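Local coordinates for binary enterotoxin of Clostridium perfringens component a (Clostridium perfringens, PDB 5WTZ), which transfers, in all likelihood, ADP-ribose from bound NAD+ to actin as the enzymatic component of a two-part iota-like enterotoxin, at residues 231-245 with 277-291. Sequence-based numbering, arbitrary orientation.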
loop_
_atom_site.group_PDB
_atom_site.type_symbol
_atom_site.label_atom_id
_atom_site.label_comp_id
_atom_site.label_asym_id
_atom_site.label_seq_id
_atom_site.Cartn_x
_atom_site.Cartn_y
_atom_site.Cartn_z
ATOM N N TYR A 231 -12.136 12.335 -15.640
ATOM C CA TYR A 231 -11.976 11.823 -17.001
ATOM C C TYR A 231 -13.223 11.887 -17.890
ATOM O O TYR A 231 -13.181 11.472 -19.052
ATOM C CB TYR A 231 -11.397 10.397 -16.931
ATOM C CG TYR A 231 -9.917 10.491 -16.663
ATOM C CD1 TYR A 231 -9.020 10.693 -17.707
ATOM C CD2 TYR A 231 -9.417 10.468 -15.357
ATOM C CE1 TYR A 231 -7.660 10.830 -17.462
ATOM C CE2 TYR A 231 -8.062 10.612 -15.105
ATOM C CZ TYR A 231 -7.189 10.789 -16.164
ATOM O OH TYR A 231 -5.845 10.926 -15.921
ATOM N N ALA A 232 -14.314 12.445 -17.379
ATOM C CA ALA A 232 -15.418 12.788 -18.273
ATOM C C ALA A 232 -14.977 13.783 -19.366
ATOM O O ALA A 232 -15.297 13.576 -20.539
ATOM C CB ALA A 232 -16.596 13.344 -17.492
ATOM N N PRO A 233 -14.233 14.853 -19.008
ATOM C CA PRO A 233 -13.821 15.729 -20.113
ATOM C C PRO A 233 -12.845 15.041 -21.076
ATOM O O PRO A 233 -12.868 15.345 -22.270
ATOM C CB PRO A 233 -13.136 16.906 -19.406
ATOM C CG PRO A 233 -13.564 16.811 -17.964
ATOM C CD PRO A 233 -13.735 15.354 -17.712
ATOM N N TRP A 234 -12.014 14.137 -20.560
ATOM C CA TRP A 234 -11.074 13.376 -21.385
ATOM C C TRP A 234 -11.801 12.599 -22.479
ATOM O O TRP A 234 -11.431 12.661 -23.654
ATOM C CB TRP A 234 -10.254 12.420 -20.513
ATOM C CG TRP A 234 -9.430 11.407 -21.274
ATOM C CD1 TRP A 234 -8.181 11.593 -21.813
ATOM C CD2 TRP A 234 -9.770 10.038 -21.528
ATOM N NE1 TRP A 234 -7.733 10.429 -22.396
ATOM C CE2 TRP A 234 -8.696 9.465 -22.252
ATOM C CE3 TRP A 234 -10.886 9.246 -21.235
ATOM C CZ2 TRP A 234 -8.703 8.137 -22.678
ATOM C CZ3 TRP A 234 -10.889 7.928 -21.657
ATOM C CH2 TRP A 234 -9.805 7.388 -22.373
ATOM N N LEU A 235 -12.839 11.875 -22.079
ATOM C CA LEU A 235 -13.627 11.067 -22.996
ATOM C C LEU A 235 -14.197 11.910 -24.136
ATOM O O LEU A 235 -14.287 11.443 -25.265
ATOM C CB LEU A 235 -14.761 10.364 -22.243
ATOM C CG LEU A 235 -15.651 9.437 -23.078
ATOM C CD1 LEU A 235 -14.861 8.215 -23.529
ATOM C CD2 LEU A 235 -16.901 9.039 -22.313
ATOM N N LYS A 236 -14.561 13.154 -23.835
ATOM C CA LYS A 236 -15.066 14.085 -24.845
ATOM C C LYS A 236 -14.053 14.391 -25.937
ATOM O O LYS A 236 -14.393 14.433 -27.121
ATOM C CB LYS A 236 -15.493 15.405 -24.196
ATOM C CG LYS A 236 -16.991 15.557 -24.019
ATOM C CD LYS A 236 -17.346 16.911 -23.424
ATOM C CE LYS A 236 -18.358 16.757 -22.305
ATOM N NZ LYS A 236 -19.372 15.711 -22.607
ATOM N N GLU A 237 -12.813 14.629 -25.535
ATOM C CA GLU A 237 -11.777 15.057 -26.460
ATOM C C GLU A 237 -11.221 13.923 -27.324
ATOM O O GLU A 237 -10.371 14.176 -28.172
ATOM C CB GLU A 237 -10.618 15.704 -25.700
ATOM C CG GLU A 237 -10.999 16.738 -24.661
ATOM C CD GLU A 237 -9.870 17.714 -24.392
ATOM O OE1 GLU A 237 -8.971 17.841 -25.253
ATOM O OE2 GLU A 237 -9.865 18.332 -23.307
ATOM N N LEU A 238 -11.660 12.682 -27.108
ATOM C CA LEU A 238 -11.112 11.575 -27.898
ATOM C C LEU A 238 -11.524 11.693 -29.362
ATOM O O LEU A 238 -12.689 11.977 -29.647
ATOM C CB LEU A 238 -11.560 10.221 -27.362
ATOM C CG LEU A 238 -11.007 9.754 -26.015
ATOM C CD1 LEU A 238 -11.353 8.298 -25.783
ATOM C CD2 LEU A 238 -9.490 9.980 -25.907
ATOM N N THR A 239 -10.580 11.487 -30.288
ATOM C CA THR A 239 -10.950 11.337 -31.695
ATOM C C THR A 239 -11.753 10.047 -31.838
ATOM O O THR A 239 -11.656 9.160 -30.978
ATOM C CB THR A 239 -9.735 11.286 -32.651
ATOM O OG1 THR A 239 -8.977 10.097 -32.402
ATOM C CG2 THR A 239 -8.849 12.518 -32.498
ATOM N N SER A 240 -12.536 9.945 -32.909
ATOM C CA SER A 240 -13.372 8.772 -33.110
ATOM C C SER A 240 -12.492 7.518 -33.190
ATOM O O SER A 240 -12.857 6.479 -32.644
ATOM C CB SER A 240 -14.260 8.927 -34.353
ATOM O OG SER A 240 -13.531 9.304 -35.506
ATOM N N ASN A 241 -11.321 7.628 -33.816
ATOM C CA ASN A 241 -10.389 6.494 -33.880
ATOM C C ASN A 241 -9.744 6.152 -32.530
ATOM O O ASN A 241 -9.478 4.983 -32.240
ATOM C CB ASN A 241 -9.292 6.751 -34.916
ATOM C CG ASN A 241 -9.746 6.457 -36.341
ATOM O OD1 ASN A 241 -10.937 6.483 -36.642
ATOM N ND2 ASN A 241 -8.792 6.174 -37.222
ATOM N N GLU A 242 -9.483 7.152 -31.702
ATOM C CA GLU A 242 -8.969 6.879 -30.365
ATOM C C GLU A 242 -10.018 6.129 -29.556
ATOM O O GLU A 242 -9.722 5.121 -28.912
ATOM C CB GLU A 242 -8.574 8.173 -29.668
ATOM C CG GLU A 242 -7.297 8.766 -30.240
ATOM C CD GLU A 242 -6.986 10.174 -29.737
ATOM O OE1 GLU A 242 -7.868 10.846 -29.158
ATOM O OE2 GLU A 242 -5.836 10.608 -29.942
ATOM N N LEU A 243 -11.251 6.616 -29.613
ATOM C CA LEU A 243 -12.343 5.978 -28.899
ATOM C C LEU A 243 -12.531 4.549 -29.387
ATOM O O LEU A 243 -12.707 3.632 -28.587
ATOM C CB LEU A 243 -13.624 6.777 -29.075
ATOM C CG LEU A 243 -14.872 6.230 -28.394
ATOM C CD1 LEU A 243 -14.666 6.149 -26.899
ATOM C CD2 LEU A 243 -16.052 7.118 -28.729
ATOM N N ARG A 244 -12.475 4.364 -30.700
ATOM C CA ARG A 244 -12.660 3.047 -31.298
ATOM C C ARG A 244 -11.592 2.073 -30.811
ATOM O O ARG A 244 -11.899 0.961 -30.388
ATOM C CB ARG A 244 -12.624 3.134 -32.821
ATOM C CG ARG A 244 -12.833 1.794 -33.523
ATOM C CD ARG A 244 -12.371 1.885 -34.962
ATOM N NE ARG A 244 -10.919 2.055 -35.026
ATOM C CZ ARG A 244 -10.275 2.630 -36.033
ATOM N NH1 ARG A 244 -10.950 3.106 -37.073
ATOM N NH2 ARG A 244 -8.951 2.733 -35.995
ATOM N N ASP A 245 -10.333 2.498 -30.862
ATOM C CA ASP A 245 -9.242 1.593 -30.525
ATOM C C ASP A 245 -9.076 1.352 -29.018
ATOM O O ASP A 245 -8.627 0.284 -28.624
ATOM C CB ASP A 245 -7.944 2.108 -31.151
ATOM C CG ASP A 245 -7.951 1.950 -32.661
ATOM O OD1 ASP A 245 -8.882 1.285 -33.148
ATOM O OD2 ASP A 245 -7.053 2.466 -33.361
ATOM N N GLU A 277 -1.222 0.951 -35.804
ATOM C CA GLU A 277 -2.229 2.013 -35.838
ATOM C C GLU A 277 -3.018 2.019 -34.540
ATOM O O GLU A 277 -3.280 3.072 -33.961
ATOM C CB GLU A 277 -3.196 1.846 -37.026
ATOM C CG GLU A 277 -4.181 3.027 -37.166
ATOM C CD GLU A 277 -5.549 2.636 -37.737
ATOM O OE1 GLU A 277 -5.727 1.467 -38.143
ATOM O OE2 GLU A 277 -6.454 3.501 -37.775
ATOM N N LYS A 278 -3.409 0.832 -34.091
ATOM C CA LYS A 278 -4.163 0.725 -32.855
ATOM C C LYS A 278 -3.324 1.200 -31.676
ATOM O O LYS A 278 -3.801 1.947 -30.816
ATOM C CB LYS A 278 -4.629 -0.710 -32.627
ATOM C CG LYS A 278 -5.590 -1.215 -33.686
ATOM C CD LYS A 278 -6.671 -2.092 -33.081
ATOM C CE LYS A 278 -7.321 -2.962 -34.151
ATOM N NZ LYS A 278 -6.431 -4.106 -34.518
ATOM N N ILE A 279 -2.071 0.761 -31.634
ATOM C CA ILE A 279 -1.172 1.133 -30.547
ATOM C C ILE A 279 -0.947 2.649 -30.552
ATOM O O ILE A 279 -0.967 3.286 -29.495
ATOM C CB ILE A 279 0.171 0.377 -30.649
ATOM C CG1 ILE A 279 -0.033 -1.097 -30.269
ATOM C CG2 ILE A 279 1.225 1.010 -29.744
ATOM C CD1 ILE A 279 1.077 -2.012 -30.750
ATOM N N SER A 280 -0.775 3.207 -31.749
ATOM C CA SER A 280 -0.664 4.654 -31.944
ATOM C C SER A 280 -1.859 5.408 -31.366
ATOM O O SER A 280 -1.690 6.372 -30.615
ATOM C CB SER A 280 -0.521 4.986 -33.433
ATOM O OG SER A 280 0.822 4.848 -33.852
ATOM N N ASN A 281 -3.065 4.956 -31.705
ATOM C CA ASN A 281 -4.281 5.647 -31.288
ATOM C C ASN A 281 -4.515 5.547 -29.779
ATOM O O ASN A 281 -4.824 6.550 -29.125
ATOM C CB ASN A 281 -5.485 5.104 -32.082
ATOM C CG ASN A 281 -5.445 5.518 -33.540
ATOM O OD1 ASN A 281 -4.823 6.522 -33.886
ATOM N ND2 ASN A 281 -6.121 4.762 -34.404
ATOM N N ILE A 282 -4.351 4.353 -29.214
ATOM C CA ILE A 282 -4.474 4.190 -27.770
ATOM C C ILE A 282 -3.424 5.048 -27.046
ATOM O O ILE A 282 -3.753 5.748 -26.097
ATOM C CB ILE A 282 -4.340 2.694 -27.343
ATOM C CG1 ILE A 282 -5.422 1.849 -28.030
ATOM C CG2 ILE A 282 -4.383 2.550 -25.802
ATOM C CD1 ILE A 282 -5.096 0.368 -28.110
ATOM N N SER A 283 -2.168 5.014 -27.498
ATOM C CA SER A 283 -1.099 5.725 -26.787
ATOM C C SER A 283 -1.305 7.245 -26.871
ATOM O O SER A 283 -1.132 7.938 -25.871
ATOM C CB SER A 283 0.281 5.334 -27.345
ATOM O OG SER A 283 1.353 5.993 -26.678
ATOM N N SER A 284 -1.693 7.756 -28.039
ATOM C CA SER A 284 -1.974 9.195 -28.158
ATOM C C SER A 284 -3.151 9.568 -27.239
ATOM O O SER A 284 -3.132 10.607 -26.590
ATOM C CB SER A 284 -2.252 9.607 -29.616
ATOM O OG SER A 284 -3.537 9.188 -30.038
ATOM N N ALA A 285 -4.148 8.699 -27.146
ATOM C CA ALA A 285 -5.275 8.947 -26.249
ATOM C C ALA A 285 -4.830 9.074 -24.791
ATOM O O ALA A 285 -5.300 9.944 -24.041
ATOM C CB ALA A 285 -6.303 7.831 -26.379
ATOM N N LEU A 286 -3.912 8.205 -24.385
ATOM C CA LEU A 286 -3.513 8.141 -22.988
ATOM C C LEU A 286 -2.603 9.315 -22.580
ATOM O O LEU A 286 -2.308 9.497 -21.407
ATOM C CB LEU A 286 -2.823 6.804 -22.712
ATOM C CG LEU A 286 -3.713 5.581 -22.900
ATOM C CD1 LEU A 286 -2.965 4.266 -22.717
ATOM C CD2 LEU A 286 -4.901 5.642 -21.942
ATOM N N LYS A 287 -2.191 10.123 -23.549
ATOM C CA LYS A 287 -1.373 11.302 -23.283
ATOM C C LYS A 287 -2.226 12.564 -23.162
ATOM O O LYS A 287 -1.701 13.653 -22.927
ATOM C CB LYS A 287 -0.326 11.508 -24.394
ATOM C CG LYS A 287 0.724 10.402 -24.493
ATOM C CD LYS A 287 1.647 10.679 -25.659
ATOM C CE LYS A 287 2.843 9.736 -25.634
ATOM N NZ LYS A 287 2.446 8.361 -26.000
ATOM N N LYS A 288 -3.540 12.432 -23.325
ATOM C CA LYS A 288 -4.385 13.620 -23.501
ATOM C C LYS A 288 -4.812 14.268 -22.174
ATOM O O LYS A 288 -5.127 15.462 -22.133
ATOM C CB LYS A 288 -5.609 13.279 -24.358
ATOM C CG LYS A 288 -5.240 13.056 -25.826
ATOM C CD LYS A 288 -6.425 12.762 -26.711
ATOM C CE LYS A 288 -7.225 14.006 -27.003
ATOM N NZ LYS A 288 -8.202 13.747 -28.105
ATOM N N ARG A 289 -4.818 13.503 -21.093
ATOM C CA ARG A 289 -5.061 14.101 -19.792
ATOM C C ARG A 289 -4.311 13.346 -18.707
ATOM O O ARG A 289 -4.761 12.293 -18.256
ATOM C CB ARG A 289 -6.556 14.144 -19.481
ATOM C CG ARG A 289 -6.877 14.759 -18.124
ATOM C CD ARG A 289 -8.371 14.776 -17.873
ATOM N NE ARG A 289 -9.020 15.981 -18.390
ATOM C CZ ARG A 289 -9.490 16.968 -17.629
ATOM N NH1 ARG A 289 -9.397 16.894 -16.309
ATOM N NH2 ARG A 289 -10.061 18.024 -18.190
ATOM N N LYS A 290 -3.152 13.882 -18.318
ATOM C CA LYS A 290 -2.287 13.272 -17.311
ATOM C C LYS A 290 -3.008 13.092 -15.996
ATOM O O LYS A 290 -3.839 13.919 -15.616
ATOM C CB LYS A 290 -1.037 14.120 -17.080
ATOM C CG LYS A 290 -0.052 14.074 -18.235
ATOM C CD LYS A 290 1.064 15.042 -17.971
ATOM C CE LYS A 290 2.184 14.939 -19.002
ATOM N NZ LYS A 290 2.957 13.675 -18.842
ATOM N N ILE A 291 -2.693 11.996 -15.310
ATOM C CA ILE A 291 -3.207 11.758 -13.957
ATOM C C ILE A 291 -3.024 13.027 -13.102
ATOM O O ILE A 291 -1.909 13.511 -12.934
ATOM C CB ILE A 291 -2.493 10.547 -13.315
ATOM C CG1 ILE A 291 -2.810 9.270 -14.096
ATOM C CG2 ILE A 291 -2.891 10.374 -11.850
ATOM C CD1 ILE A 291 -4.207 8.720 -13.868
HETATM O O HOH W 1 -8.749 16.769 -20.886
#
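The indole of W234 points its N-H edge at A285 O, which lies in the ring plane and accepts a nearly straight hydrogen bond of 3.0 Å from NE1; L238 CD2 rests on one face of the same ring and also touches A285 CB. The indole N-H comes from above the A285 carbonyl plane, on the face opposite K288 N, so that two donors hold this carbonyl oxygen. R289 CD lies over one face of the Y231 ring, and Y231 OH donates to R289 O at 2.9 Å. Because the R289 chain bends at chi3 (-88°), its guanidinium presents one face to P233 CG, while a water at its edge links NE to E237 OE2. On helix 240-263, the R244 guanidinium has N241 CB over one face; at its edge NE and NH2 both grip D245 OD1, and NH2 forms a salt bridge to E277 OE2 at 3.2 Å, meeting that carboxylate, turned 79° away, from above. D245 sits as a knob among E277, K278, N281 and I282, and its OD2 accepts from N281 ND2 at 2.7 Å. E242, in a capping box with T239, lies with OE2 2.7 Å from S284 OG. Segments 240-245 and 277-286 cross at -105°, the I282 side chain lying about 11 Å from the bound NAD. The junction thus mixes apolar packing with a charged network, in which R244 probably offsets the repulsion between D245 and E277.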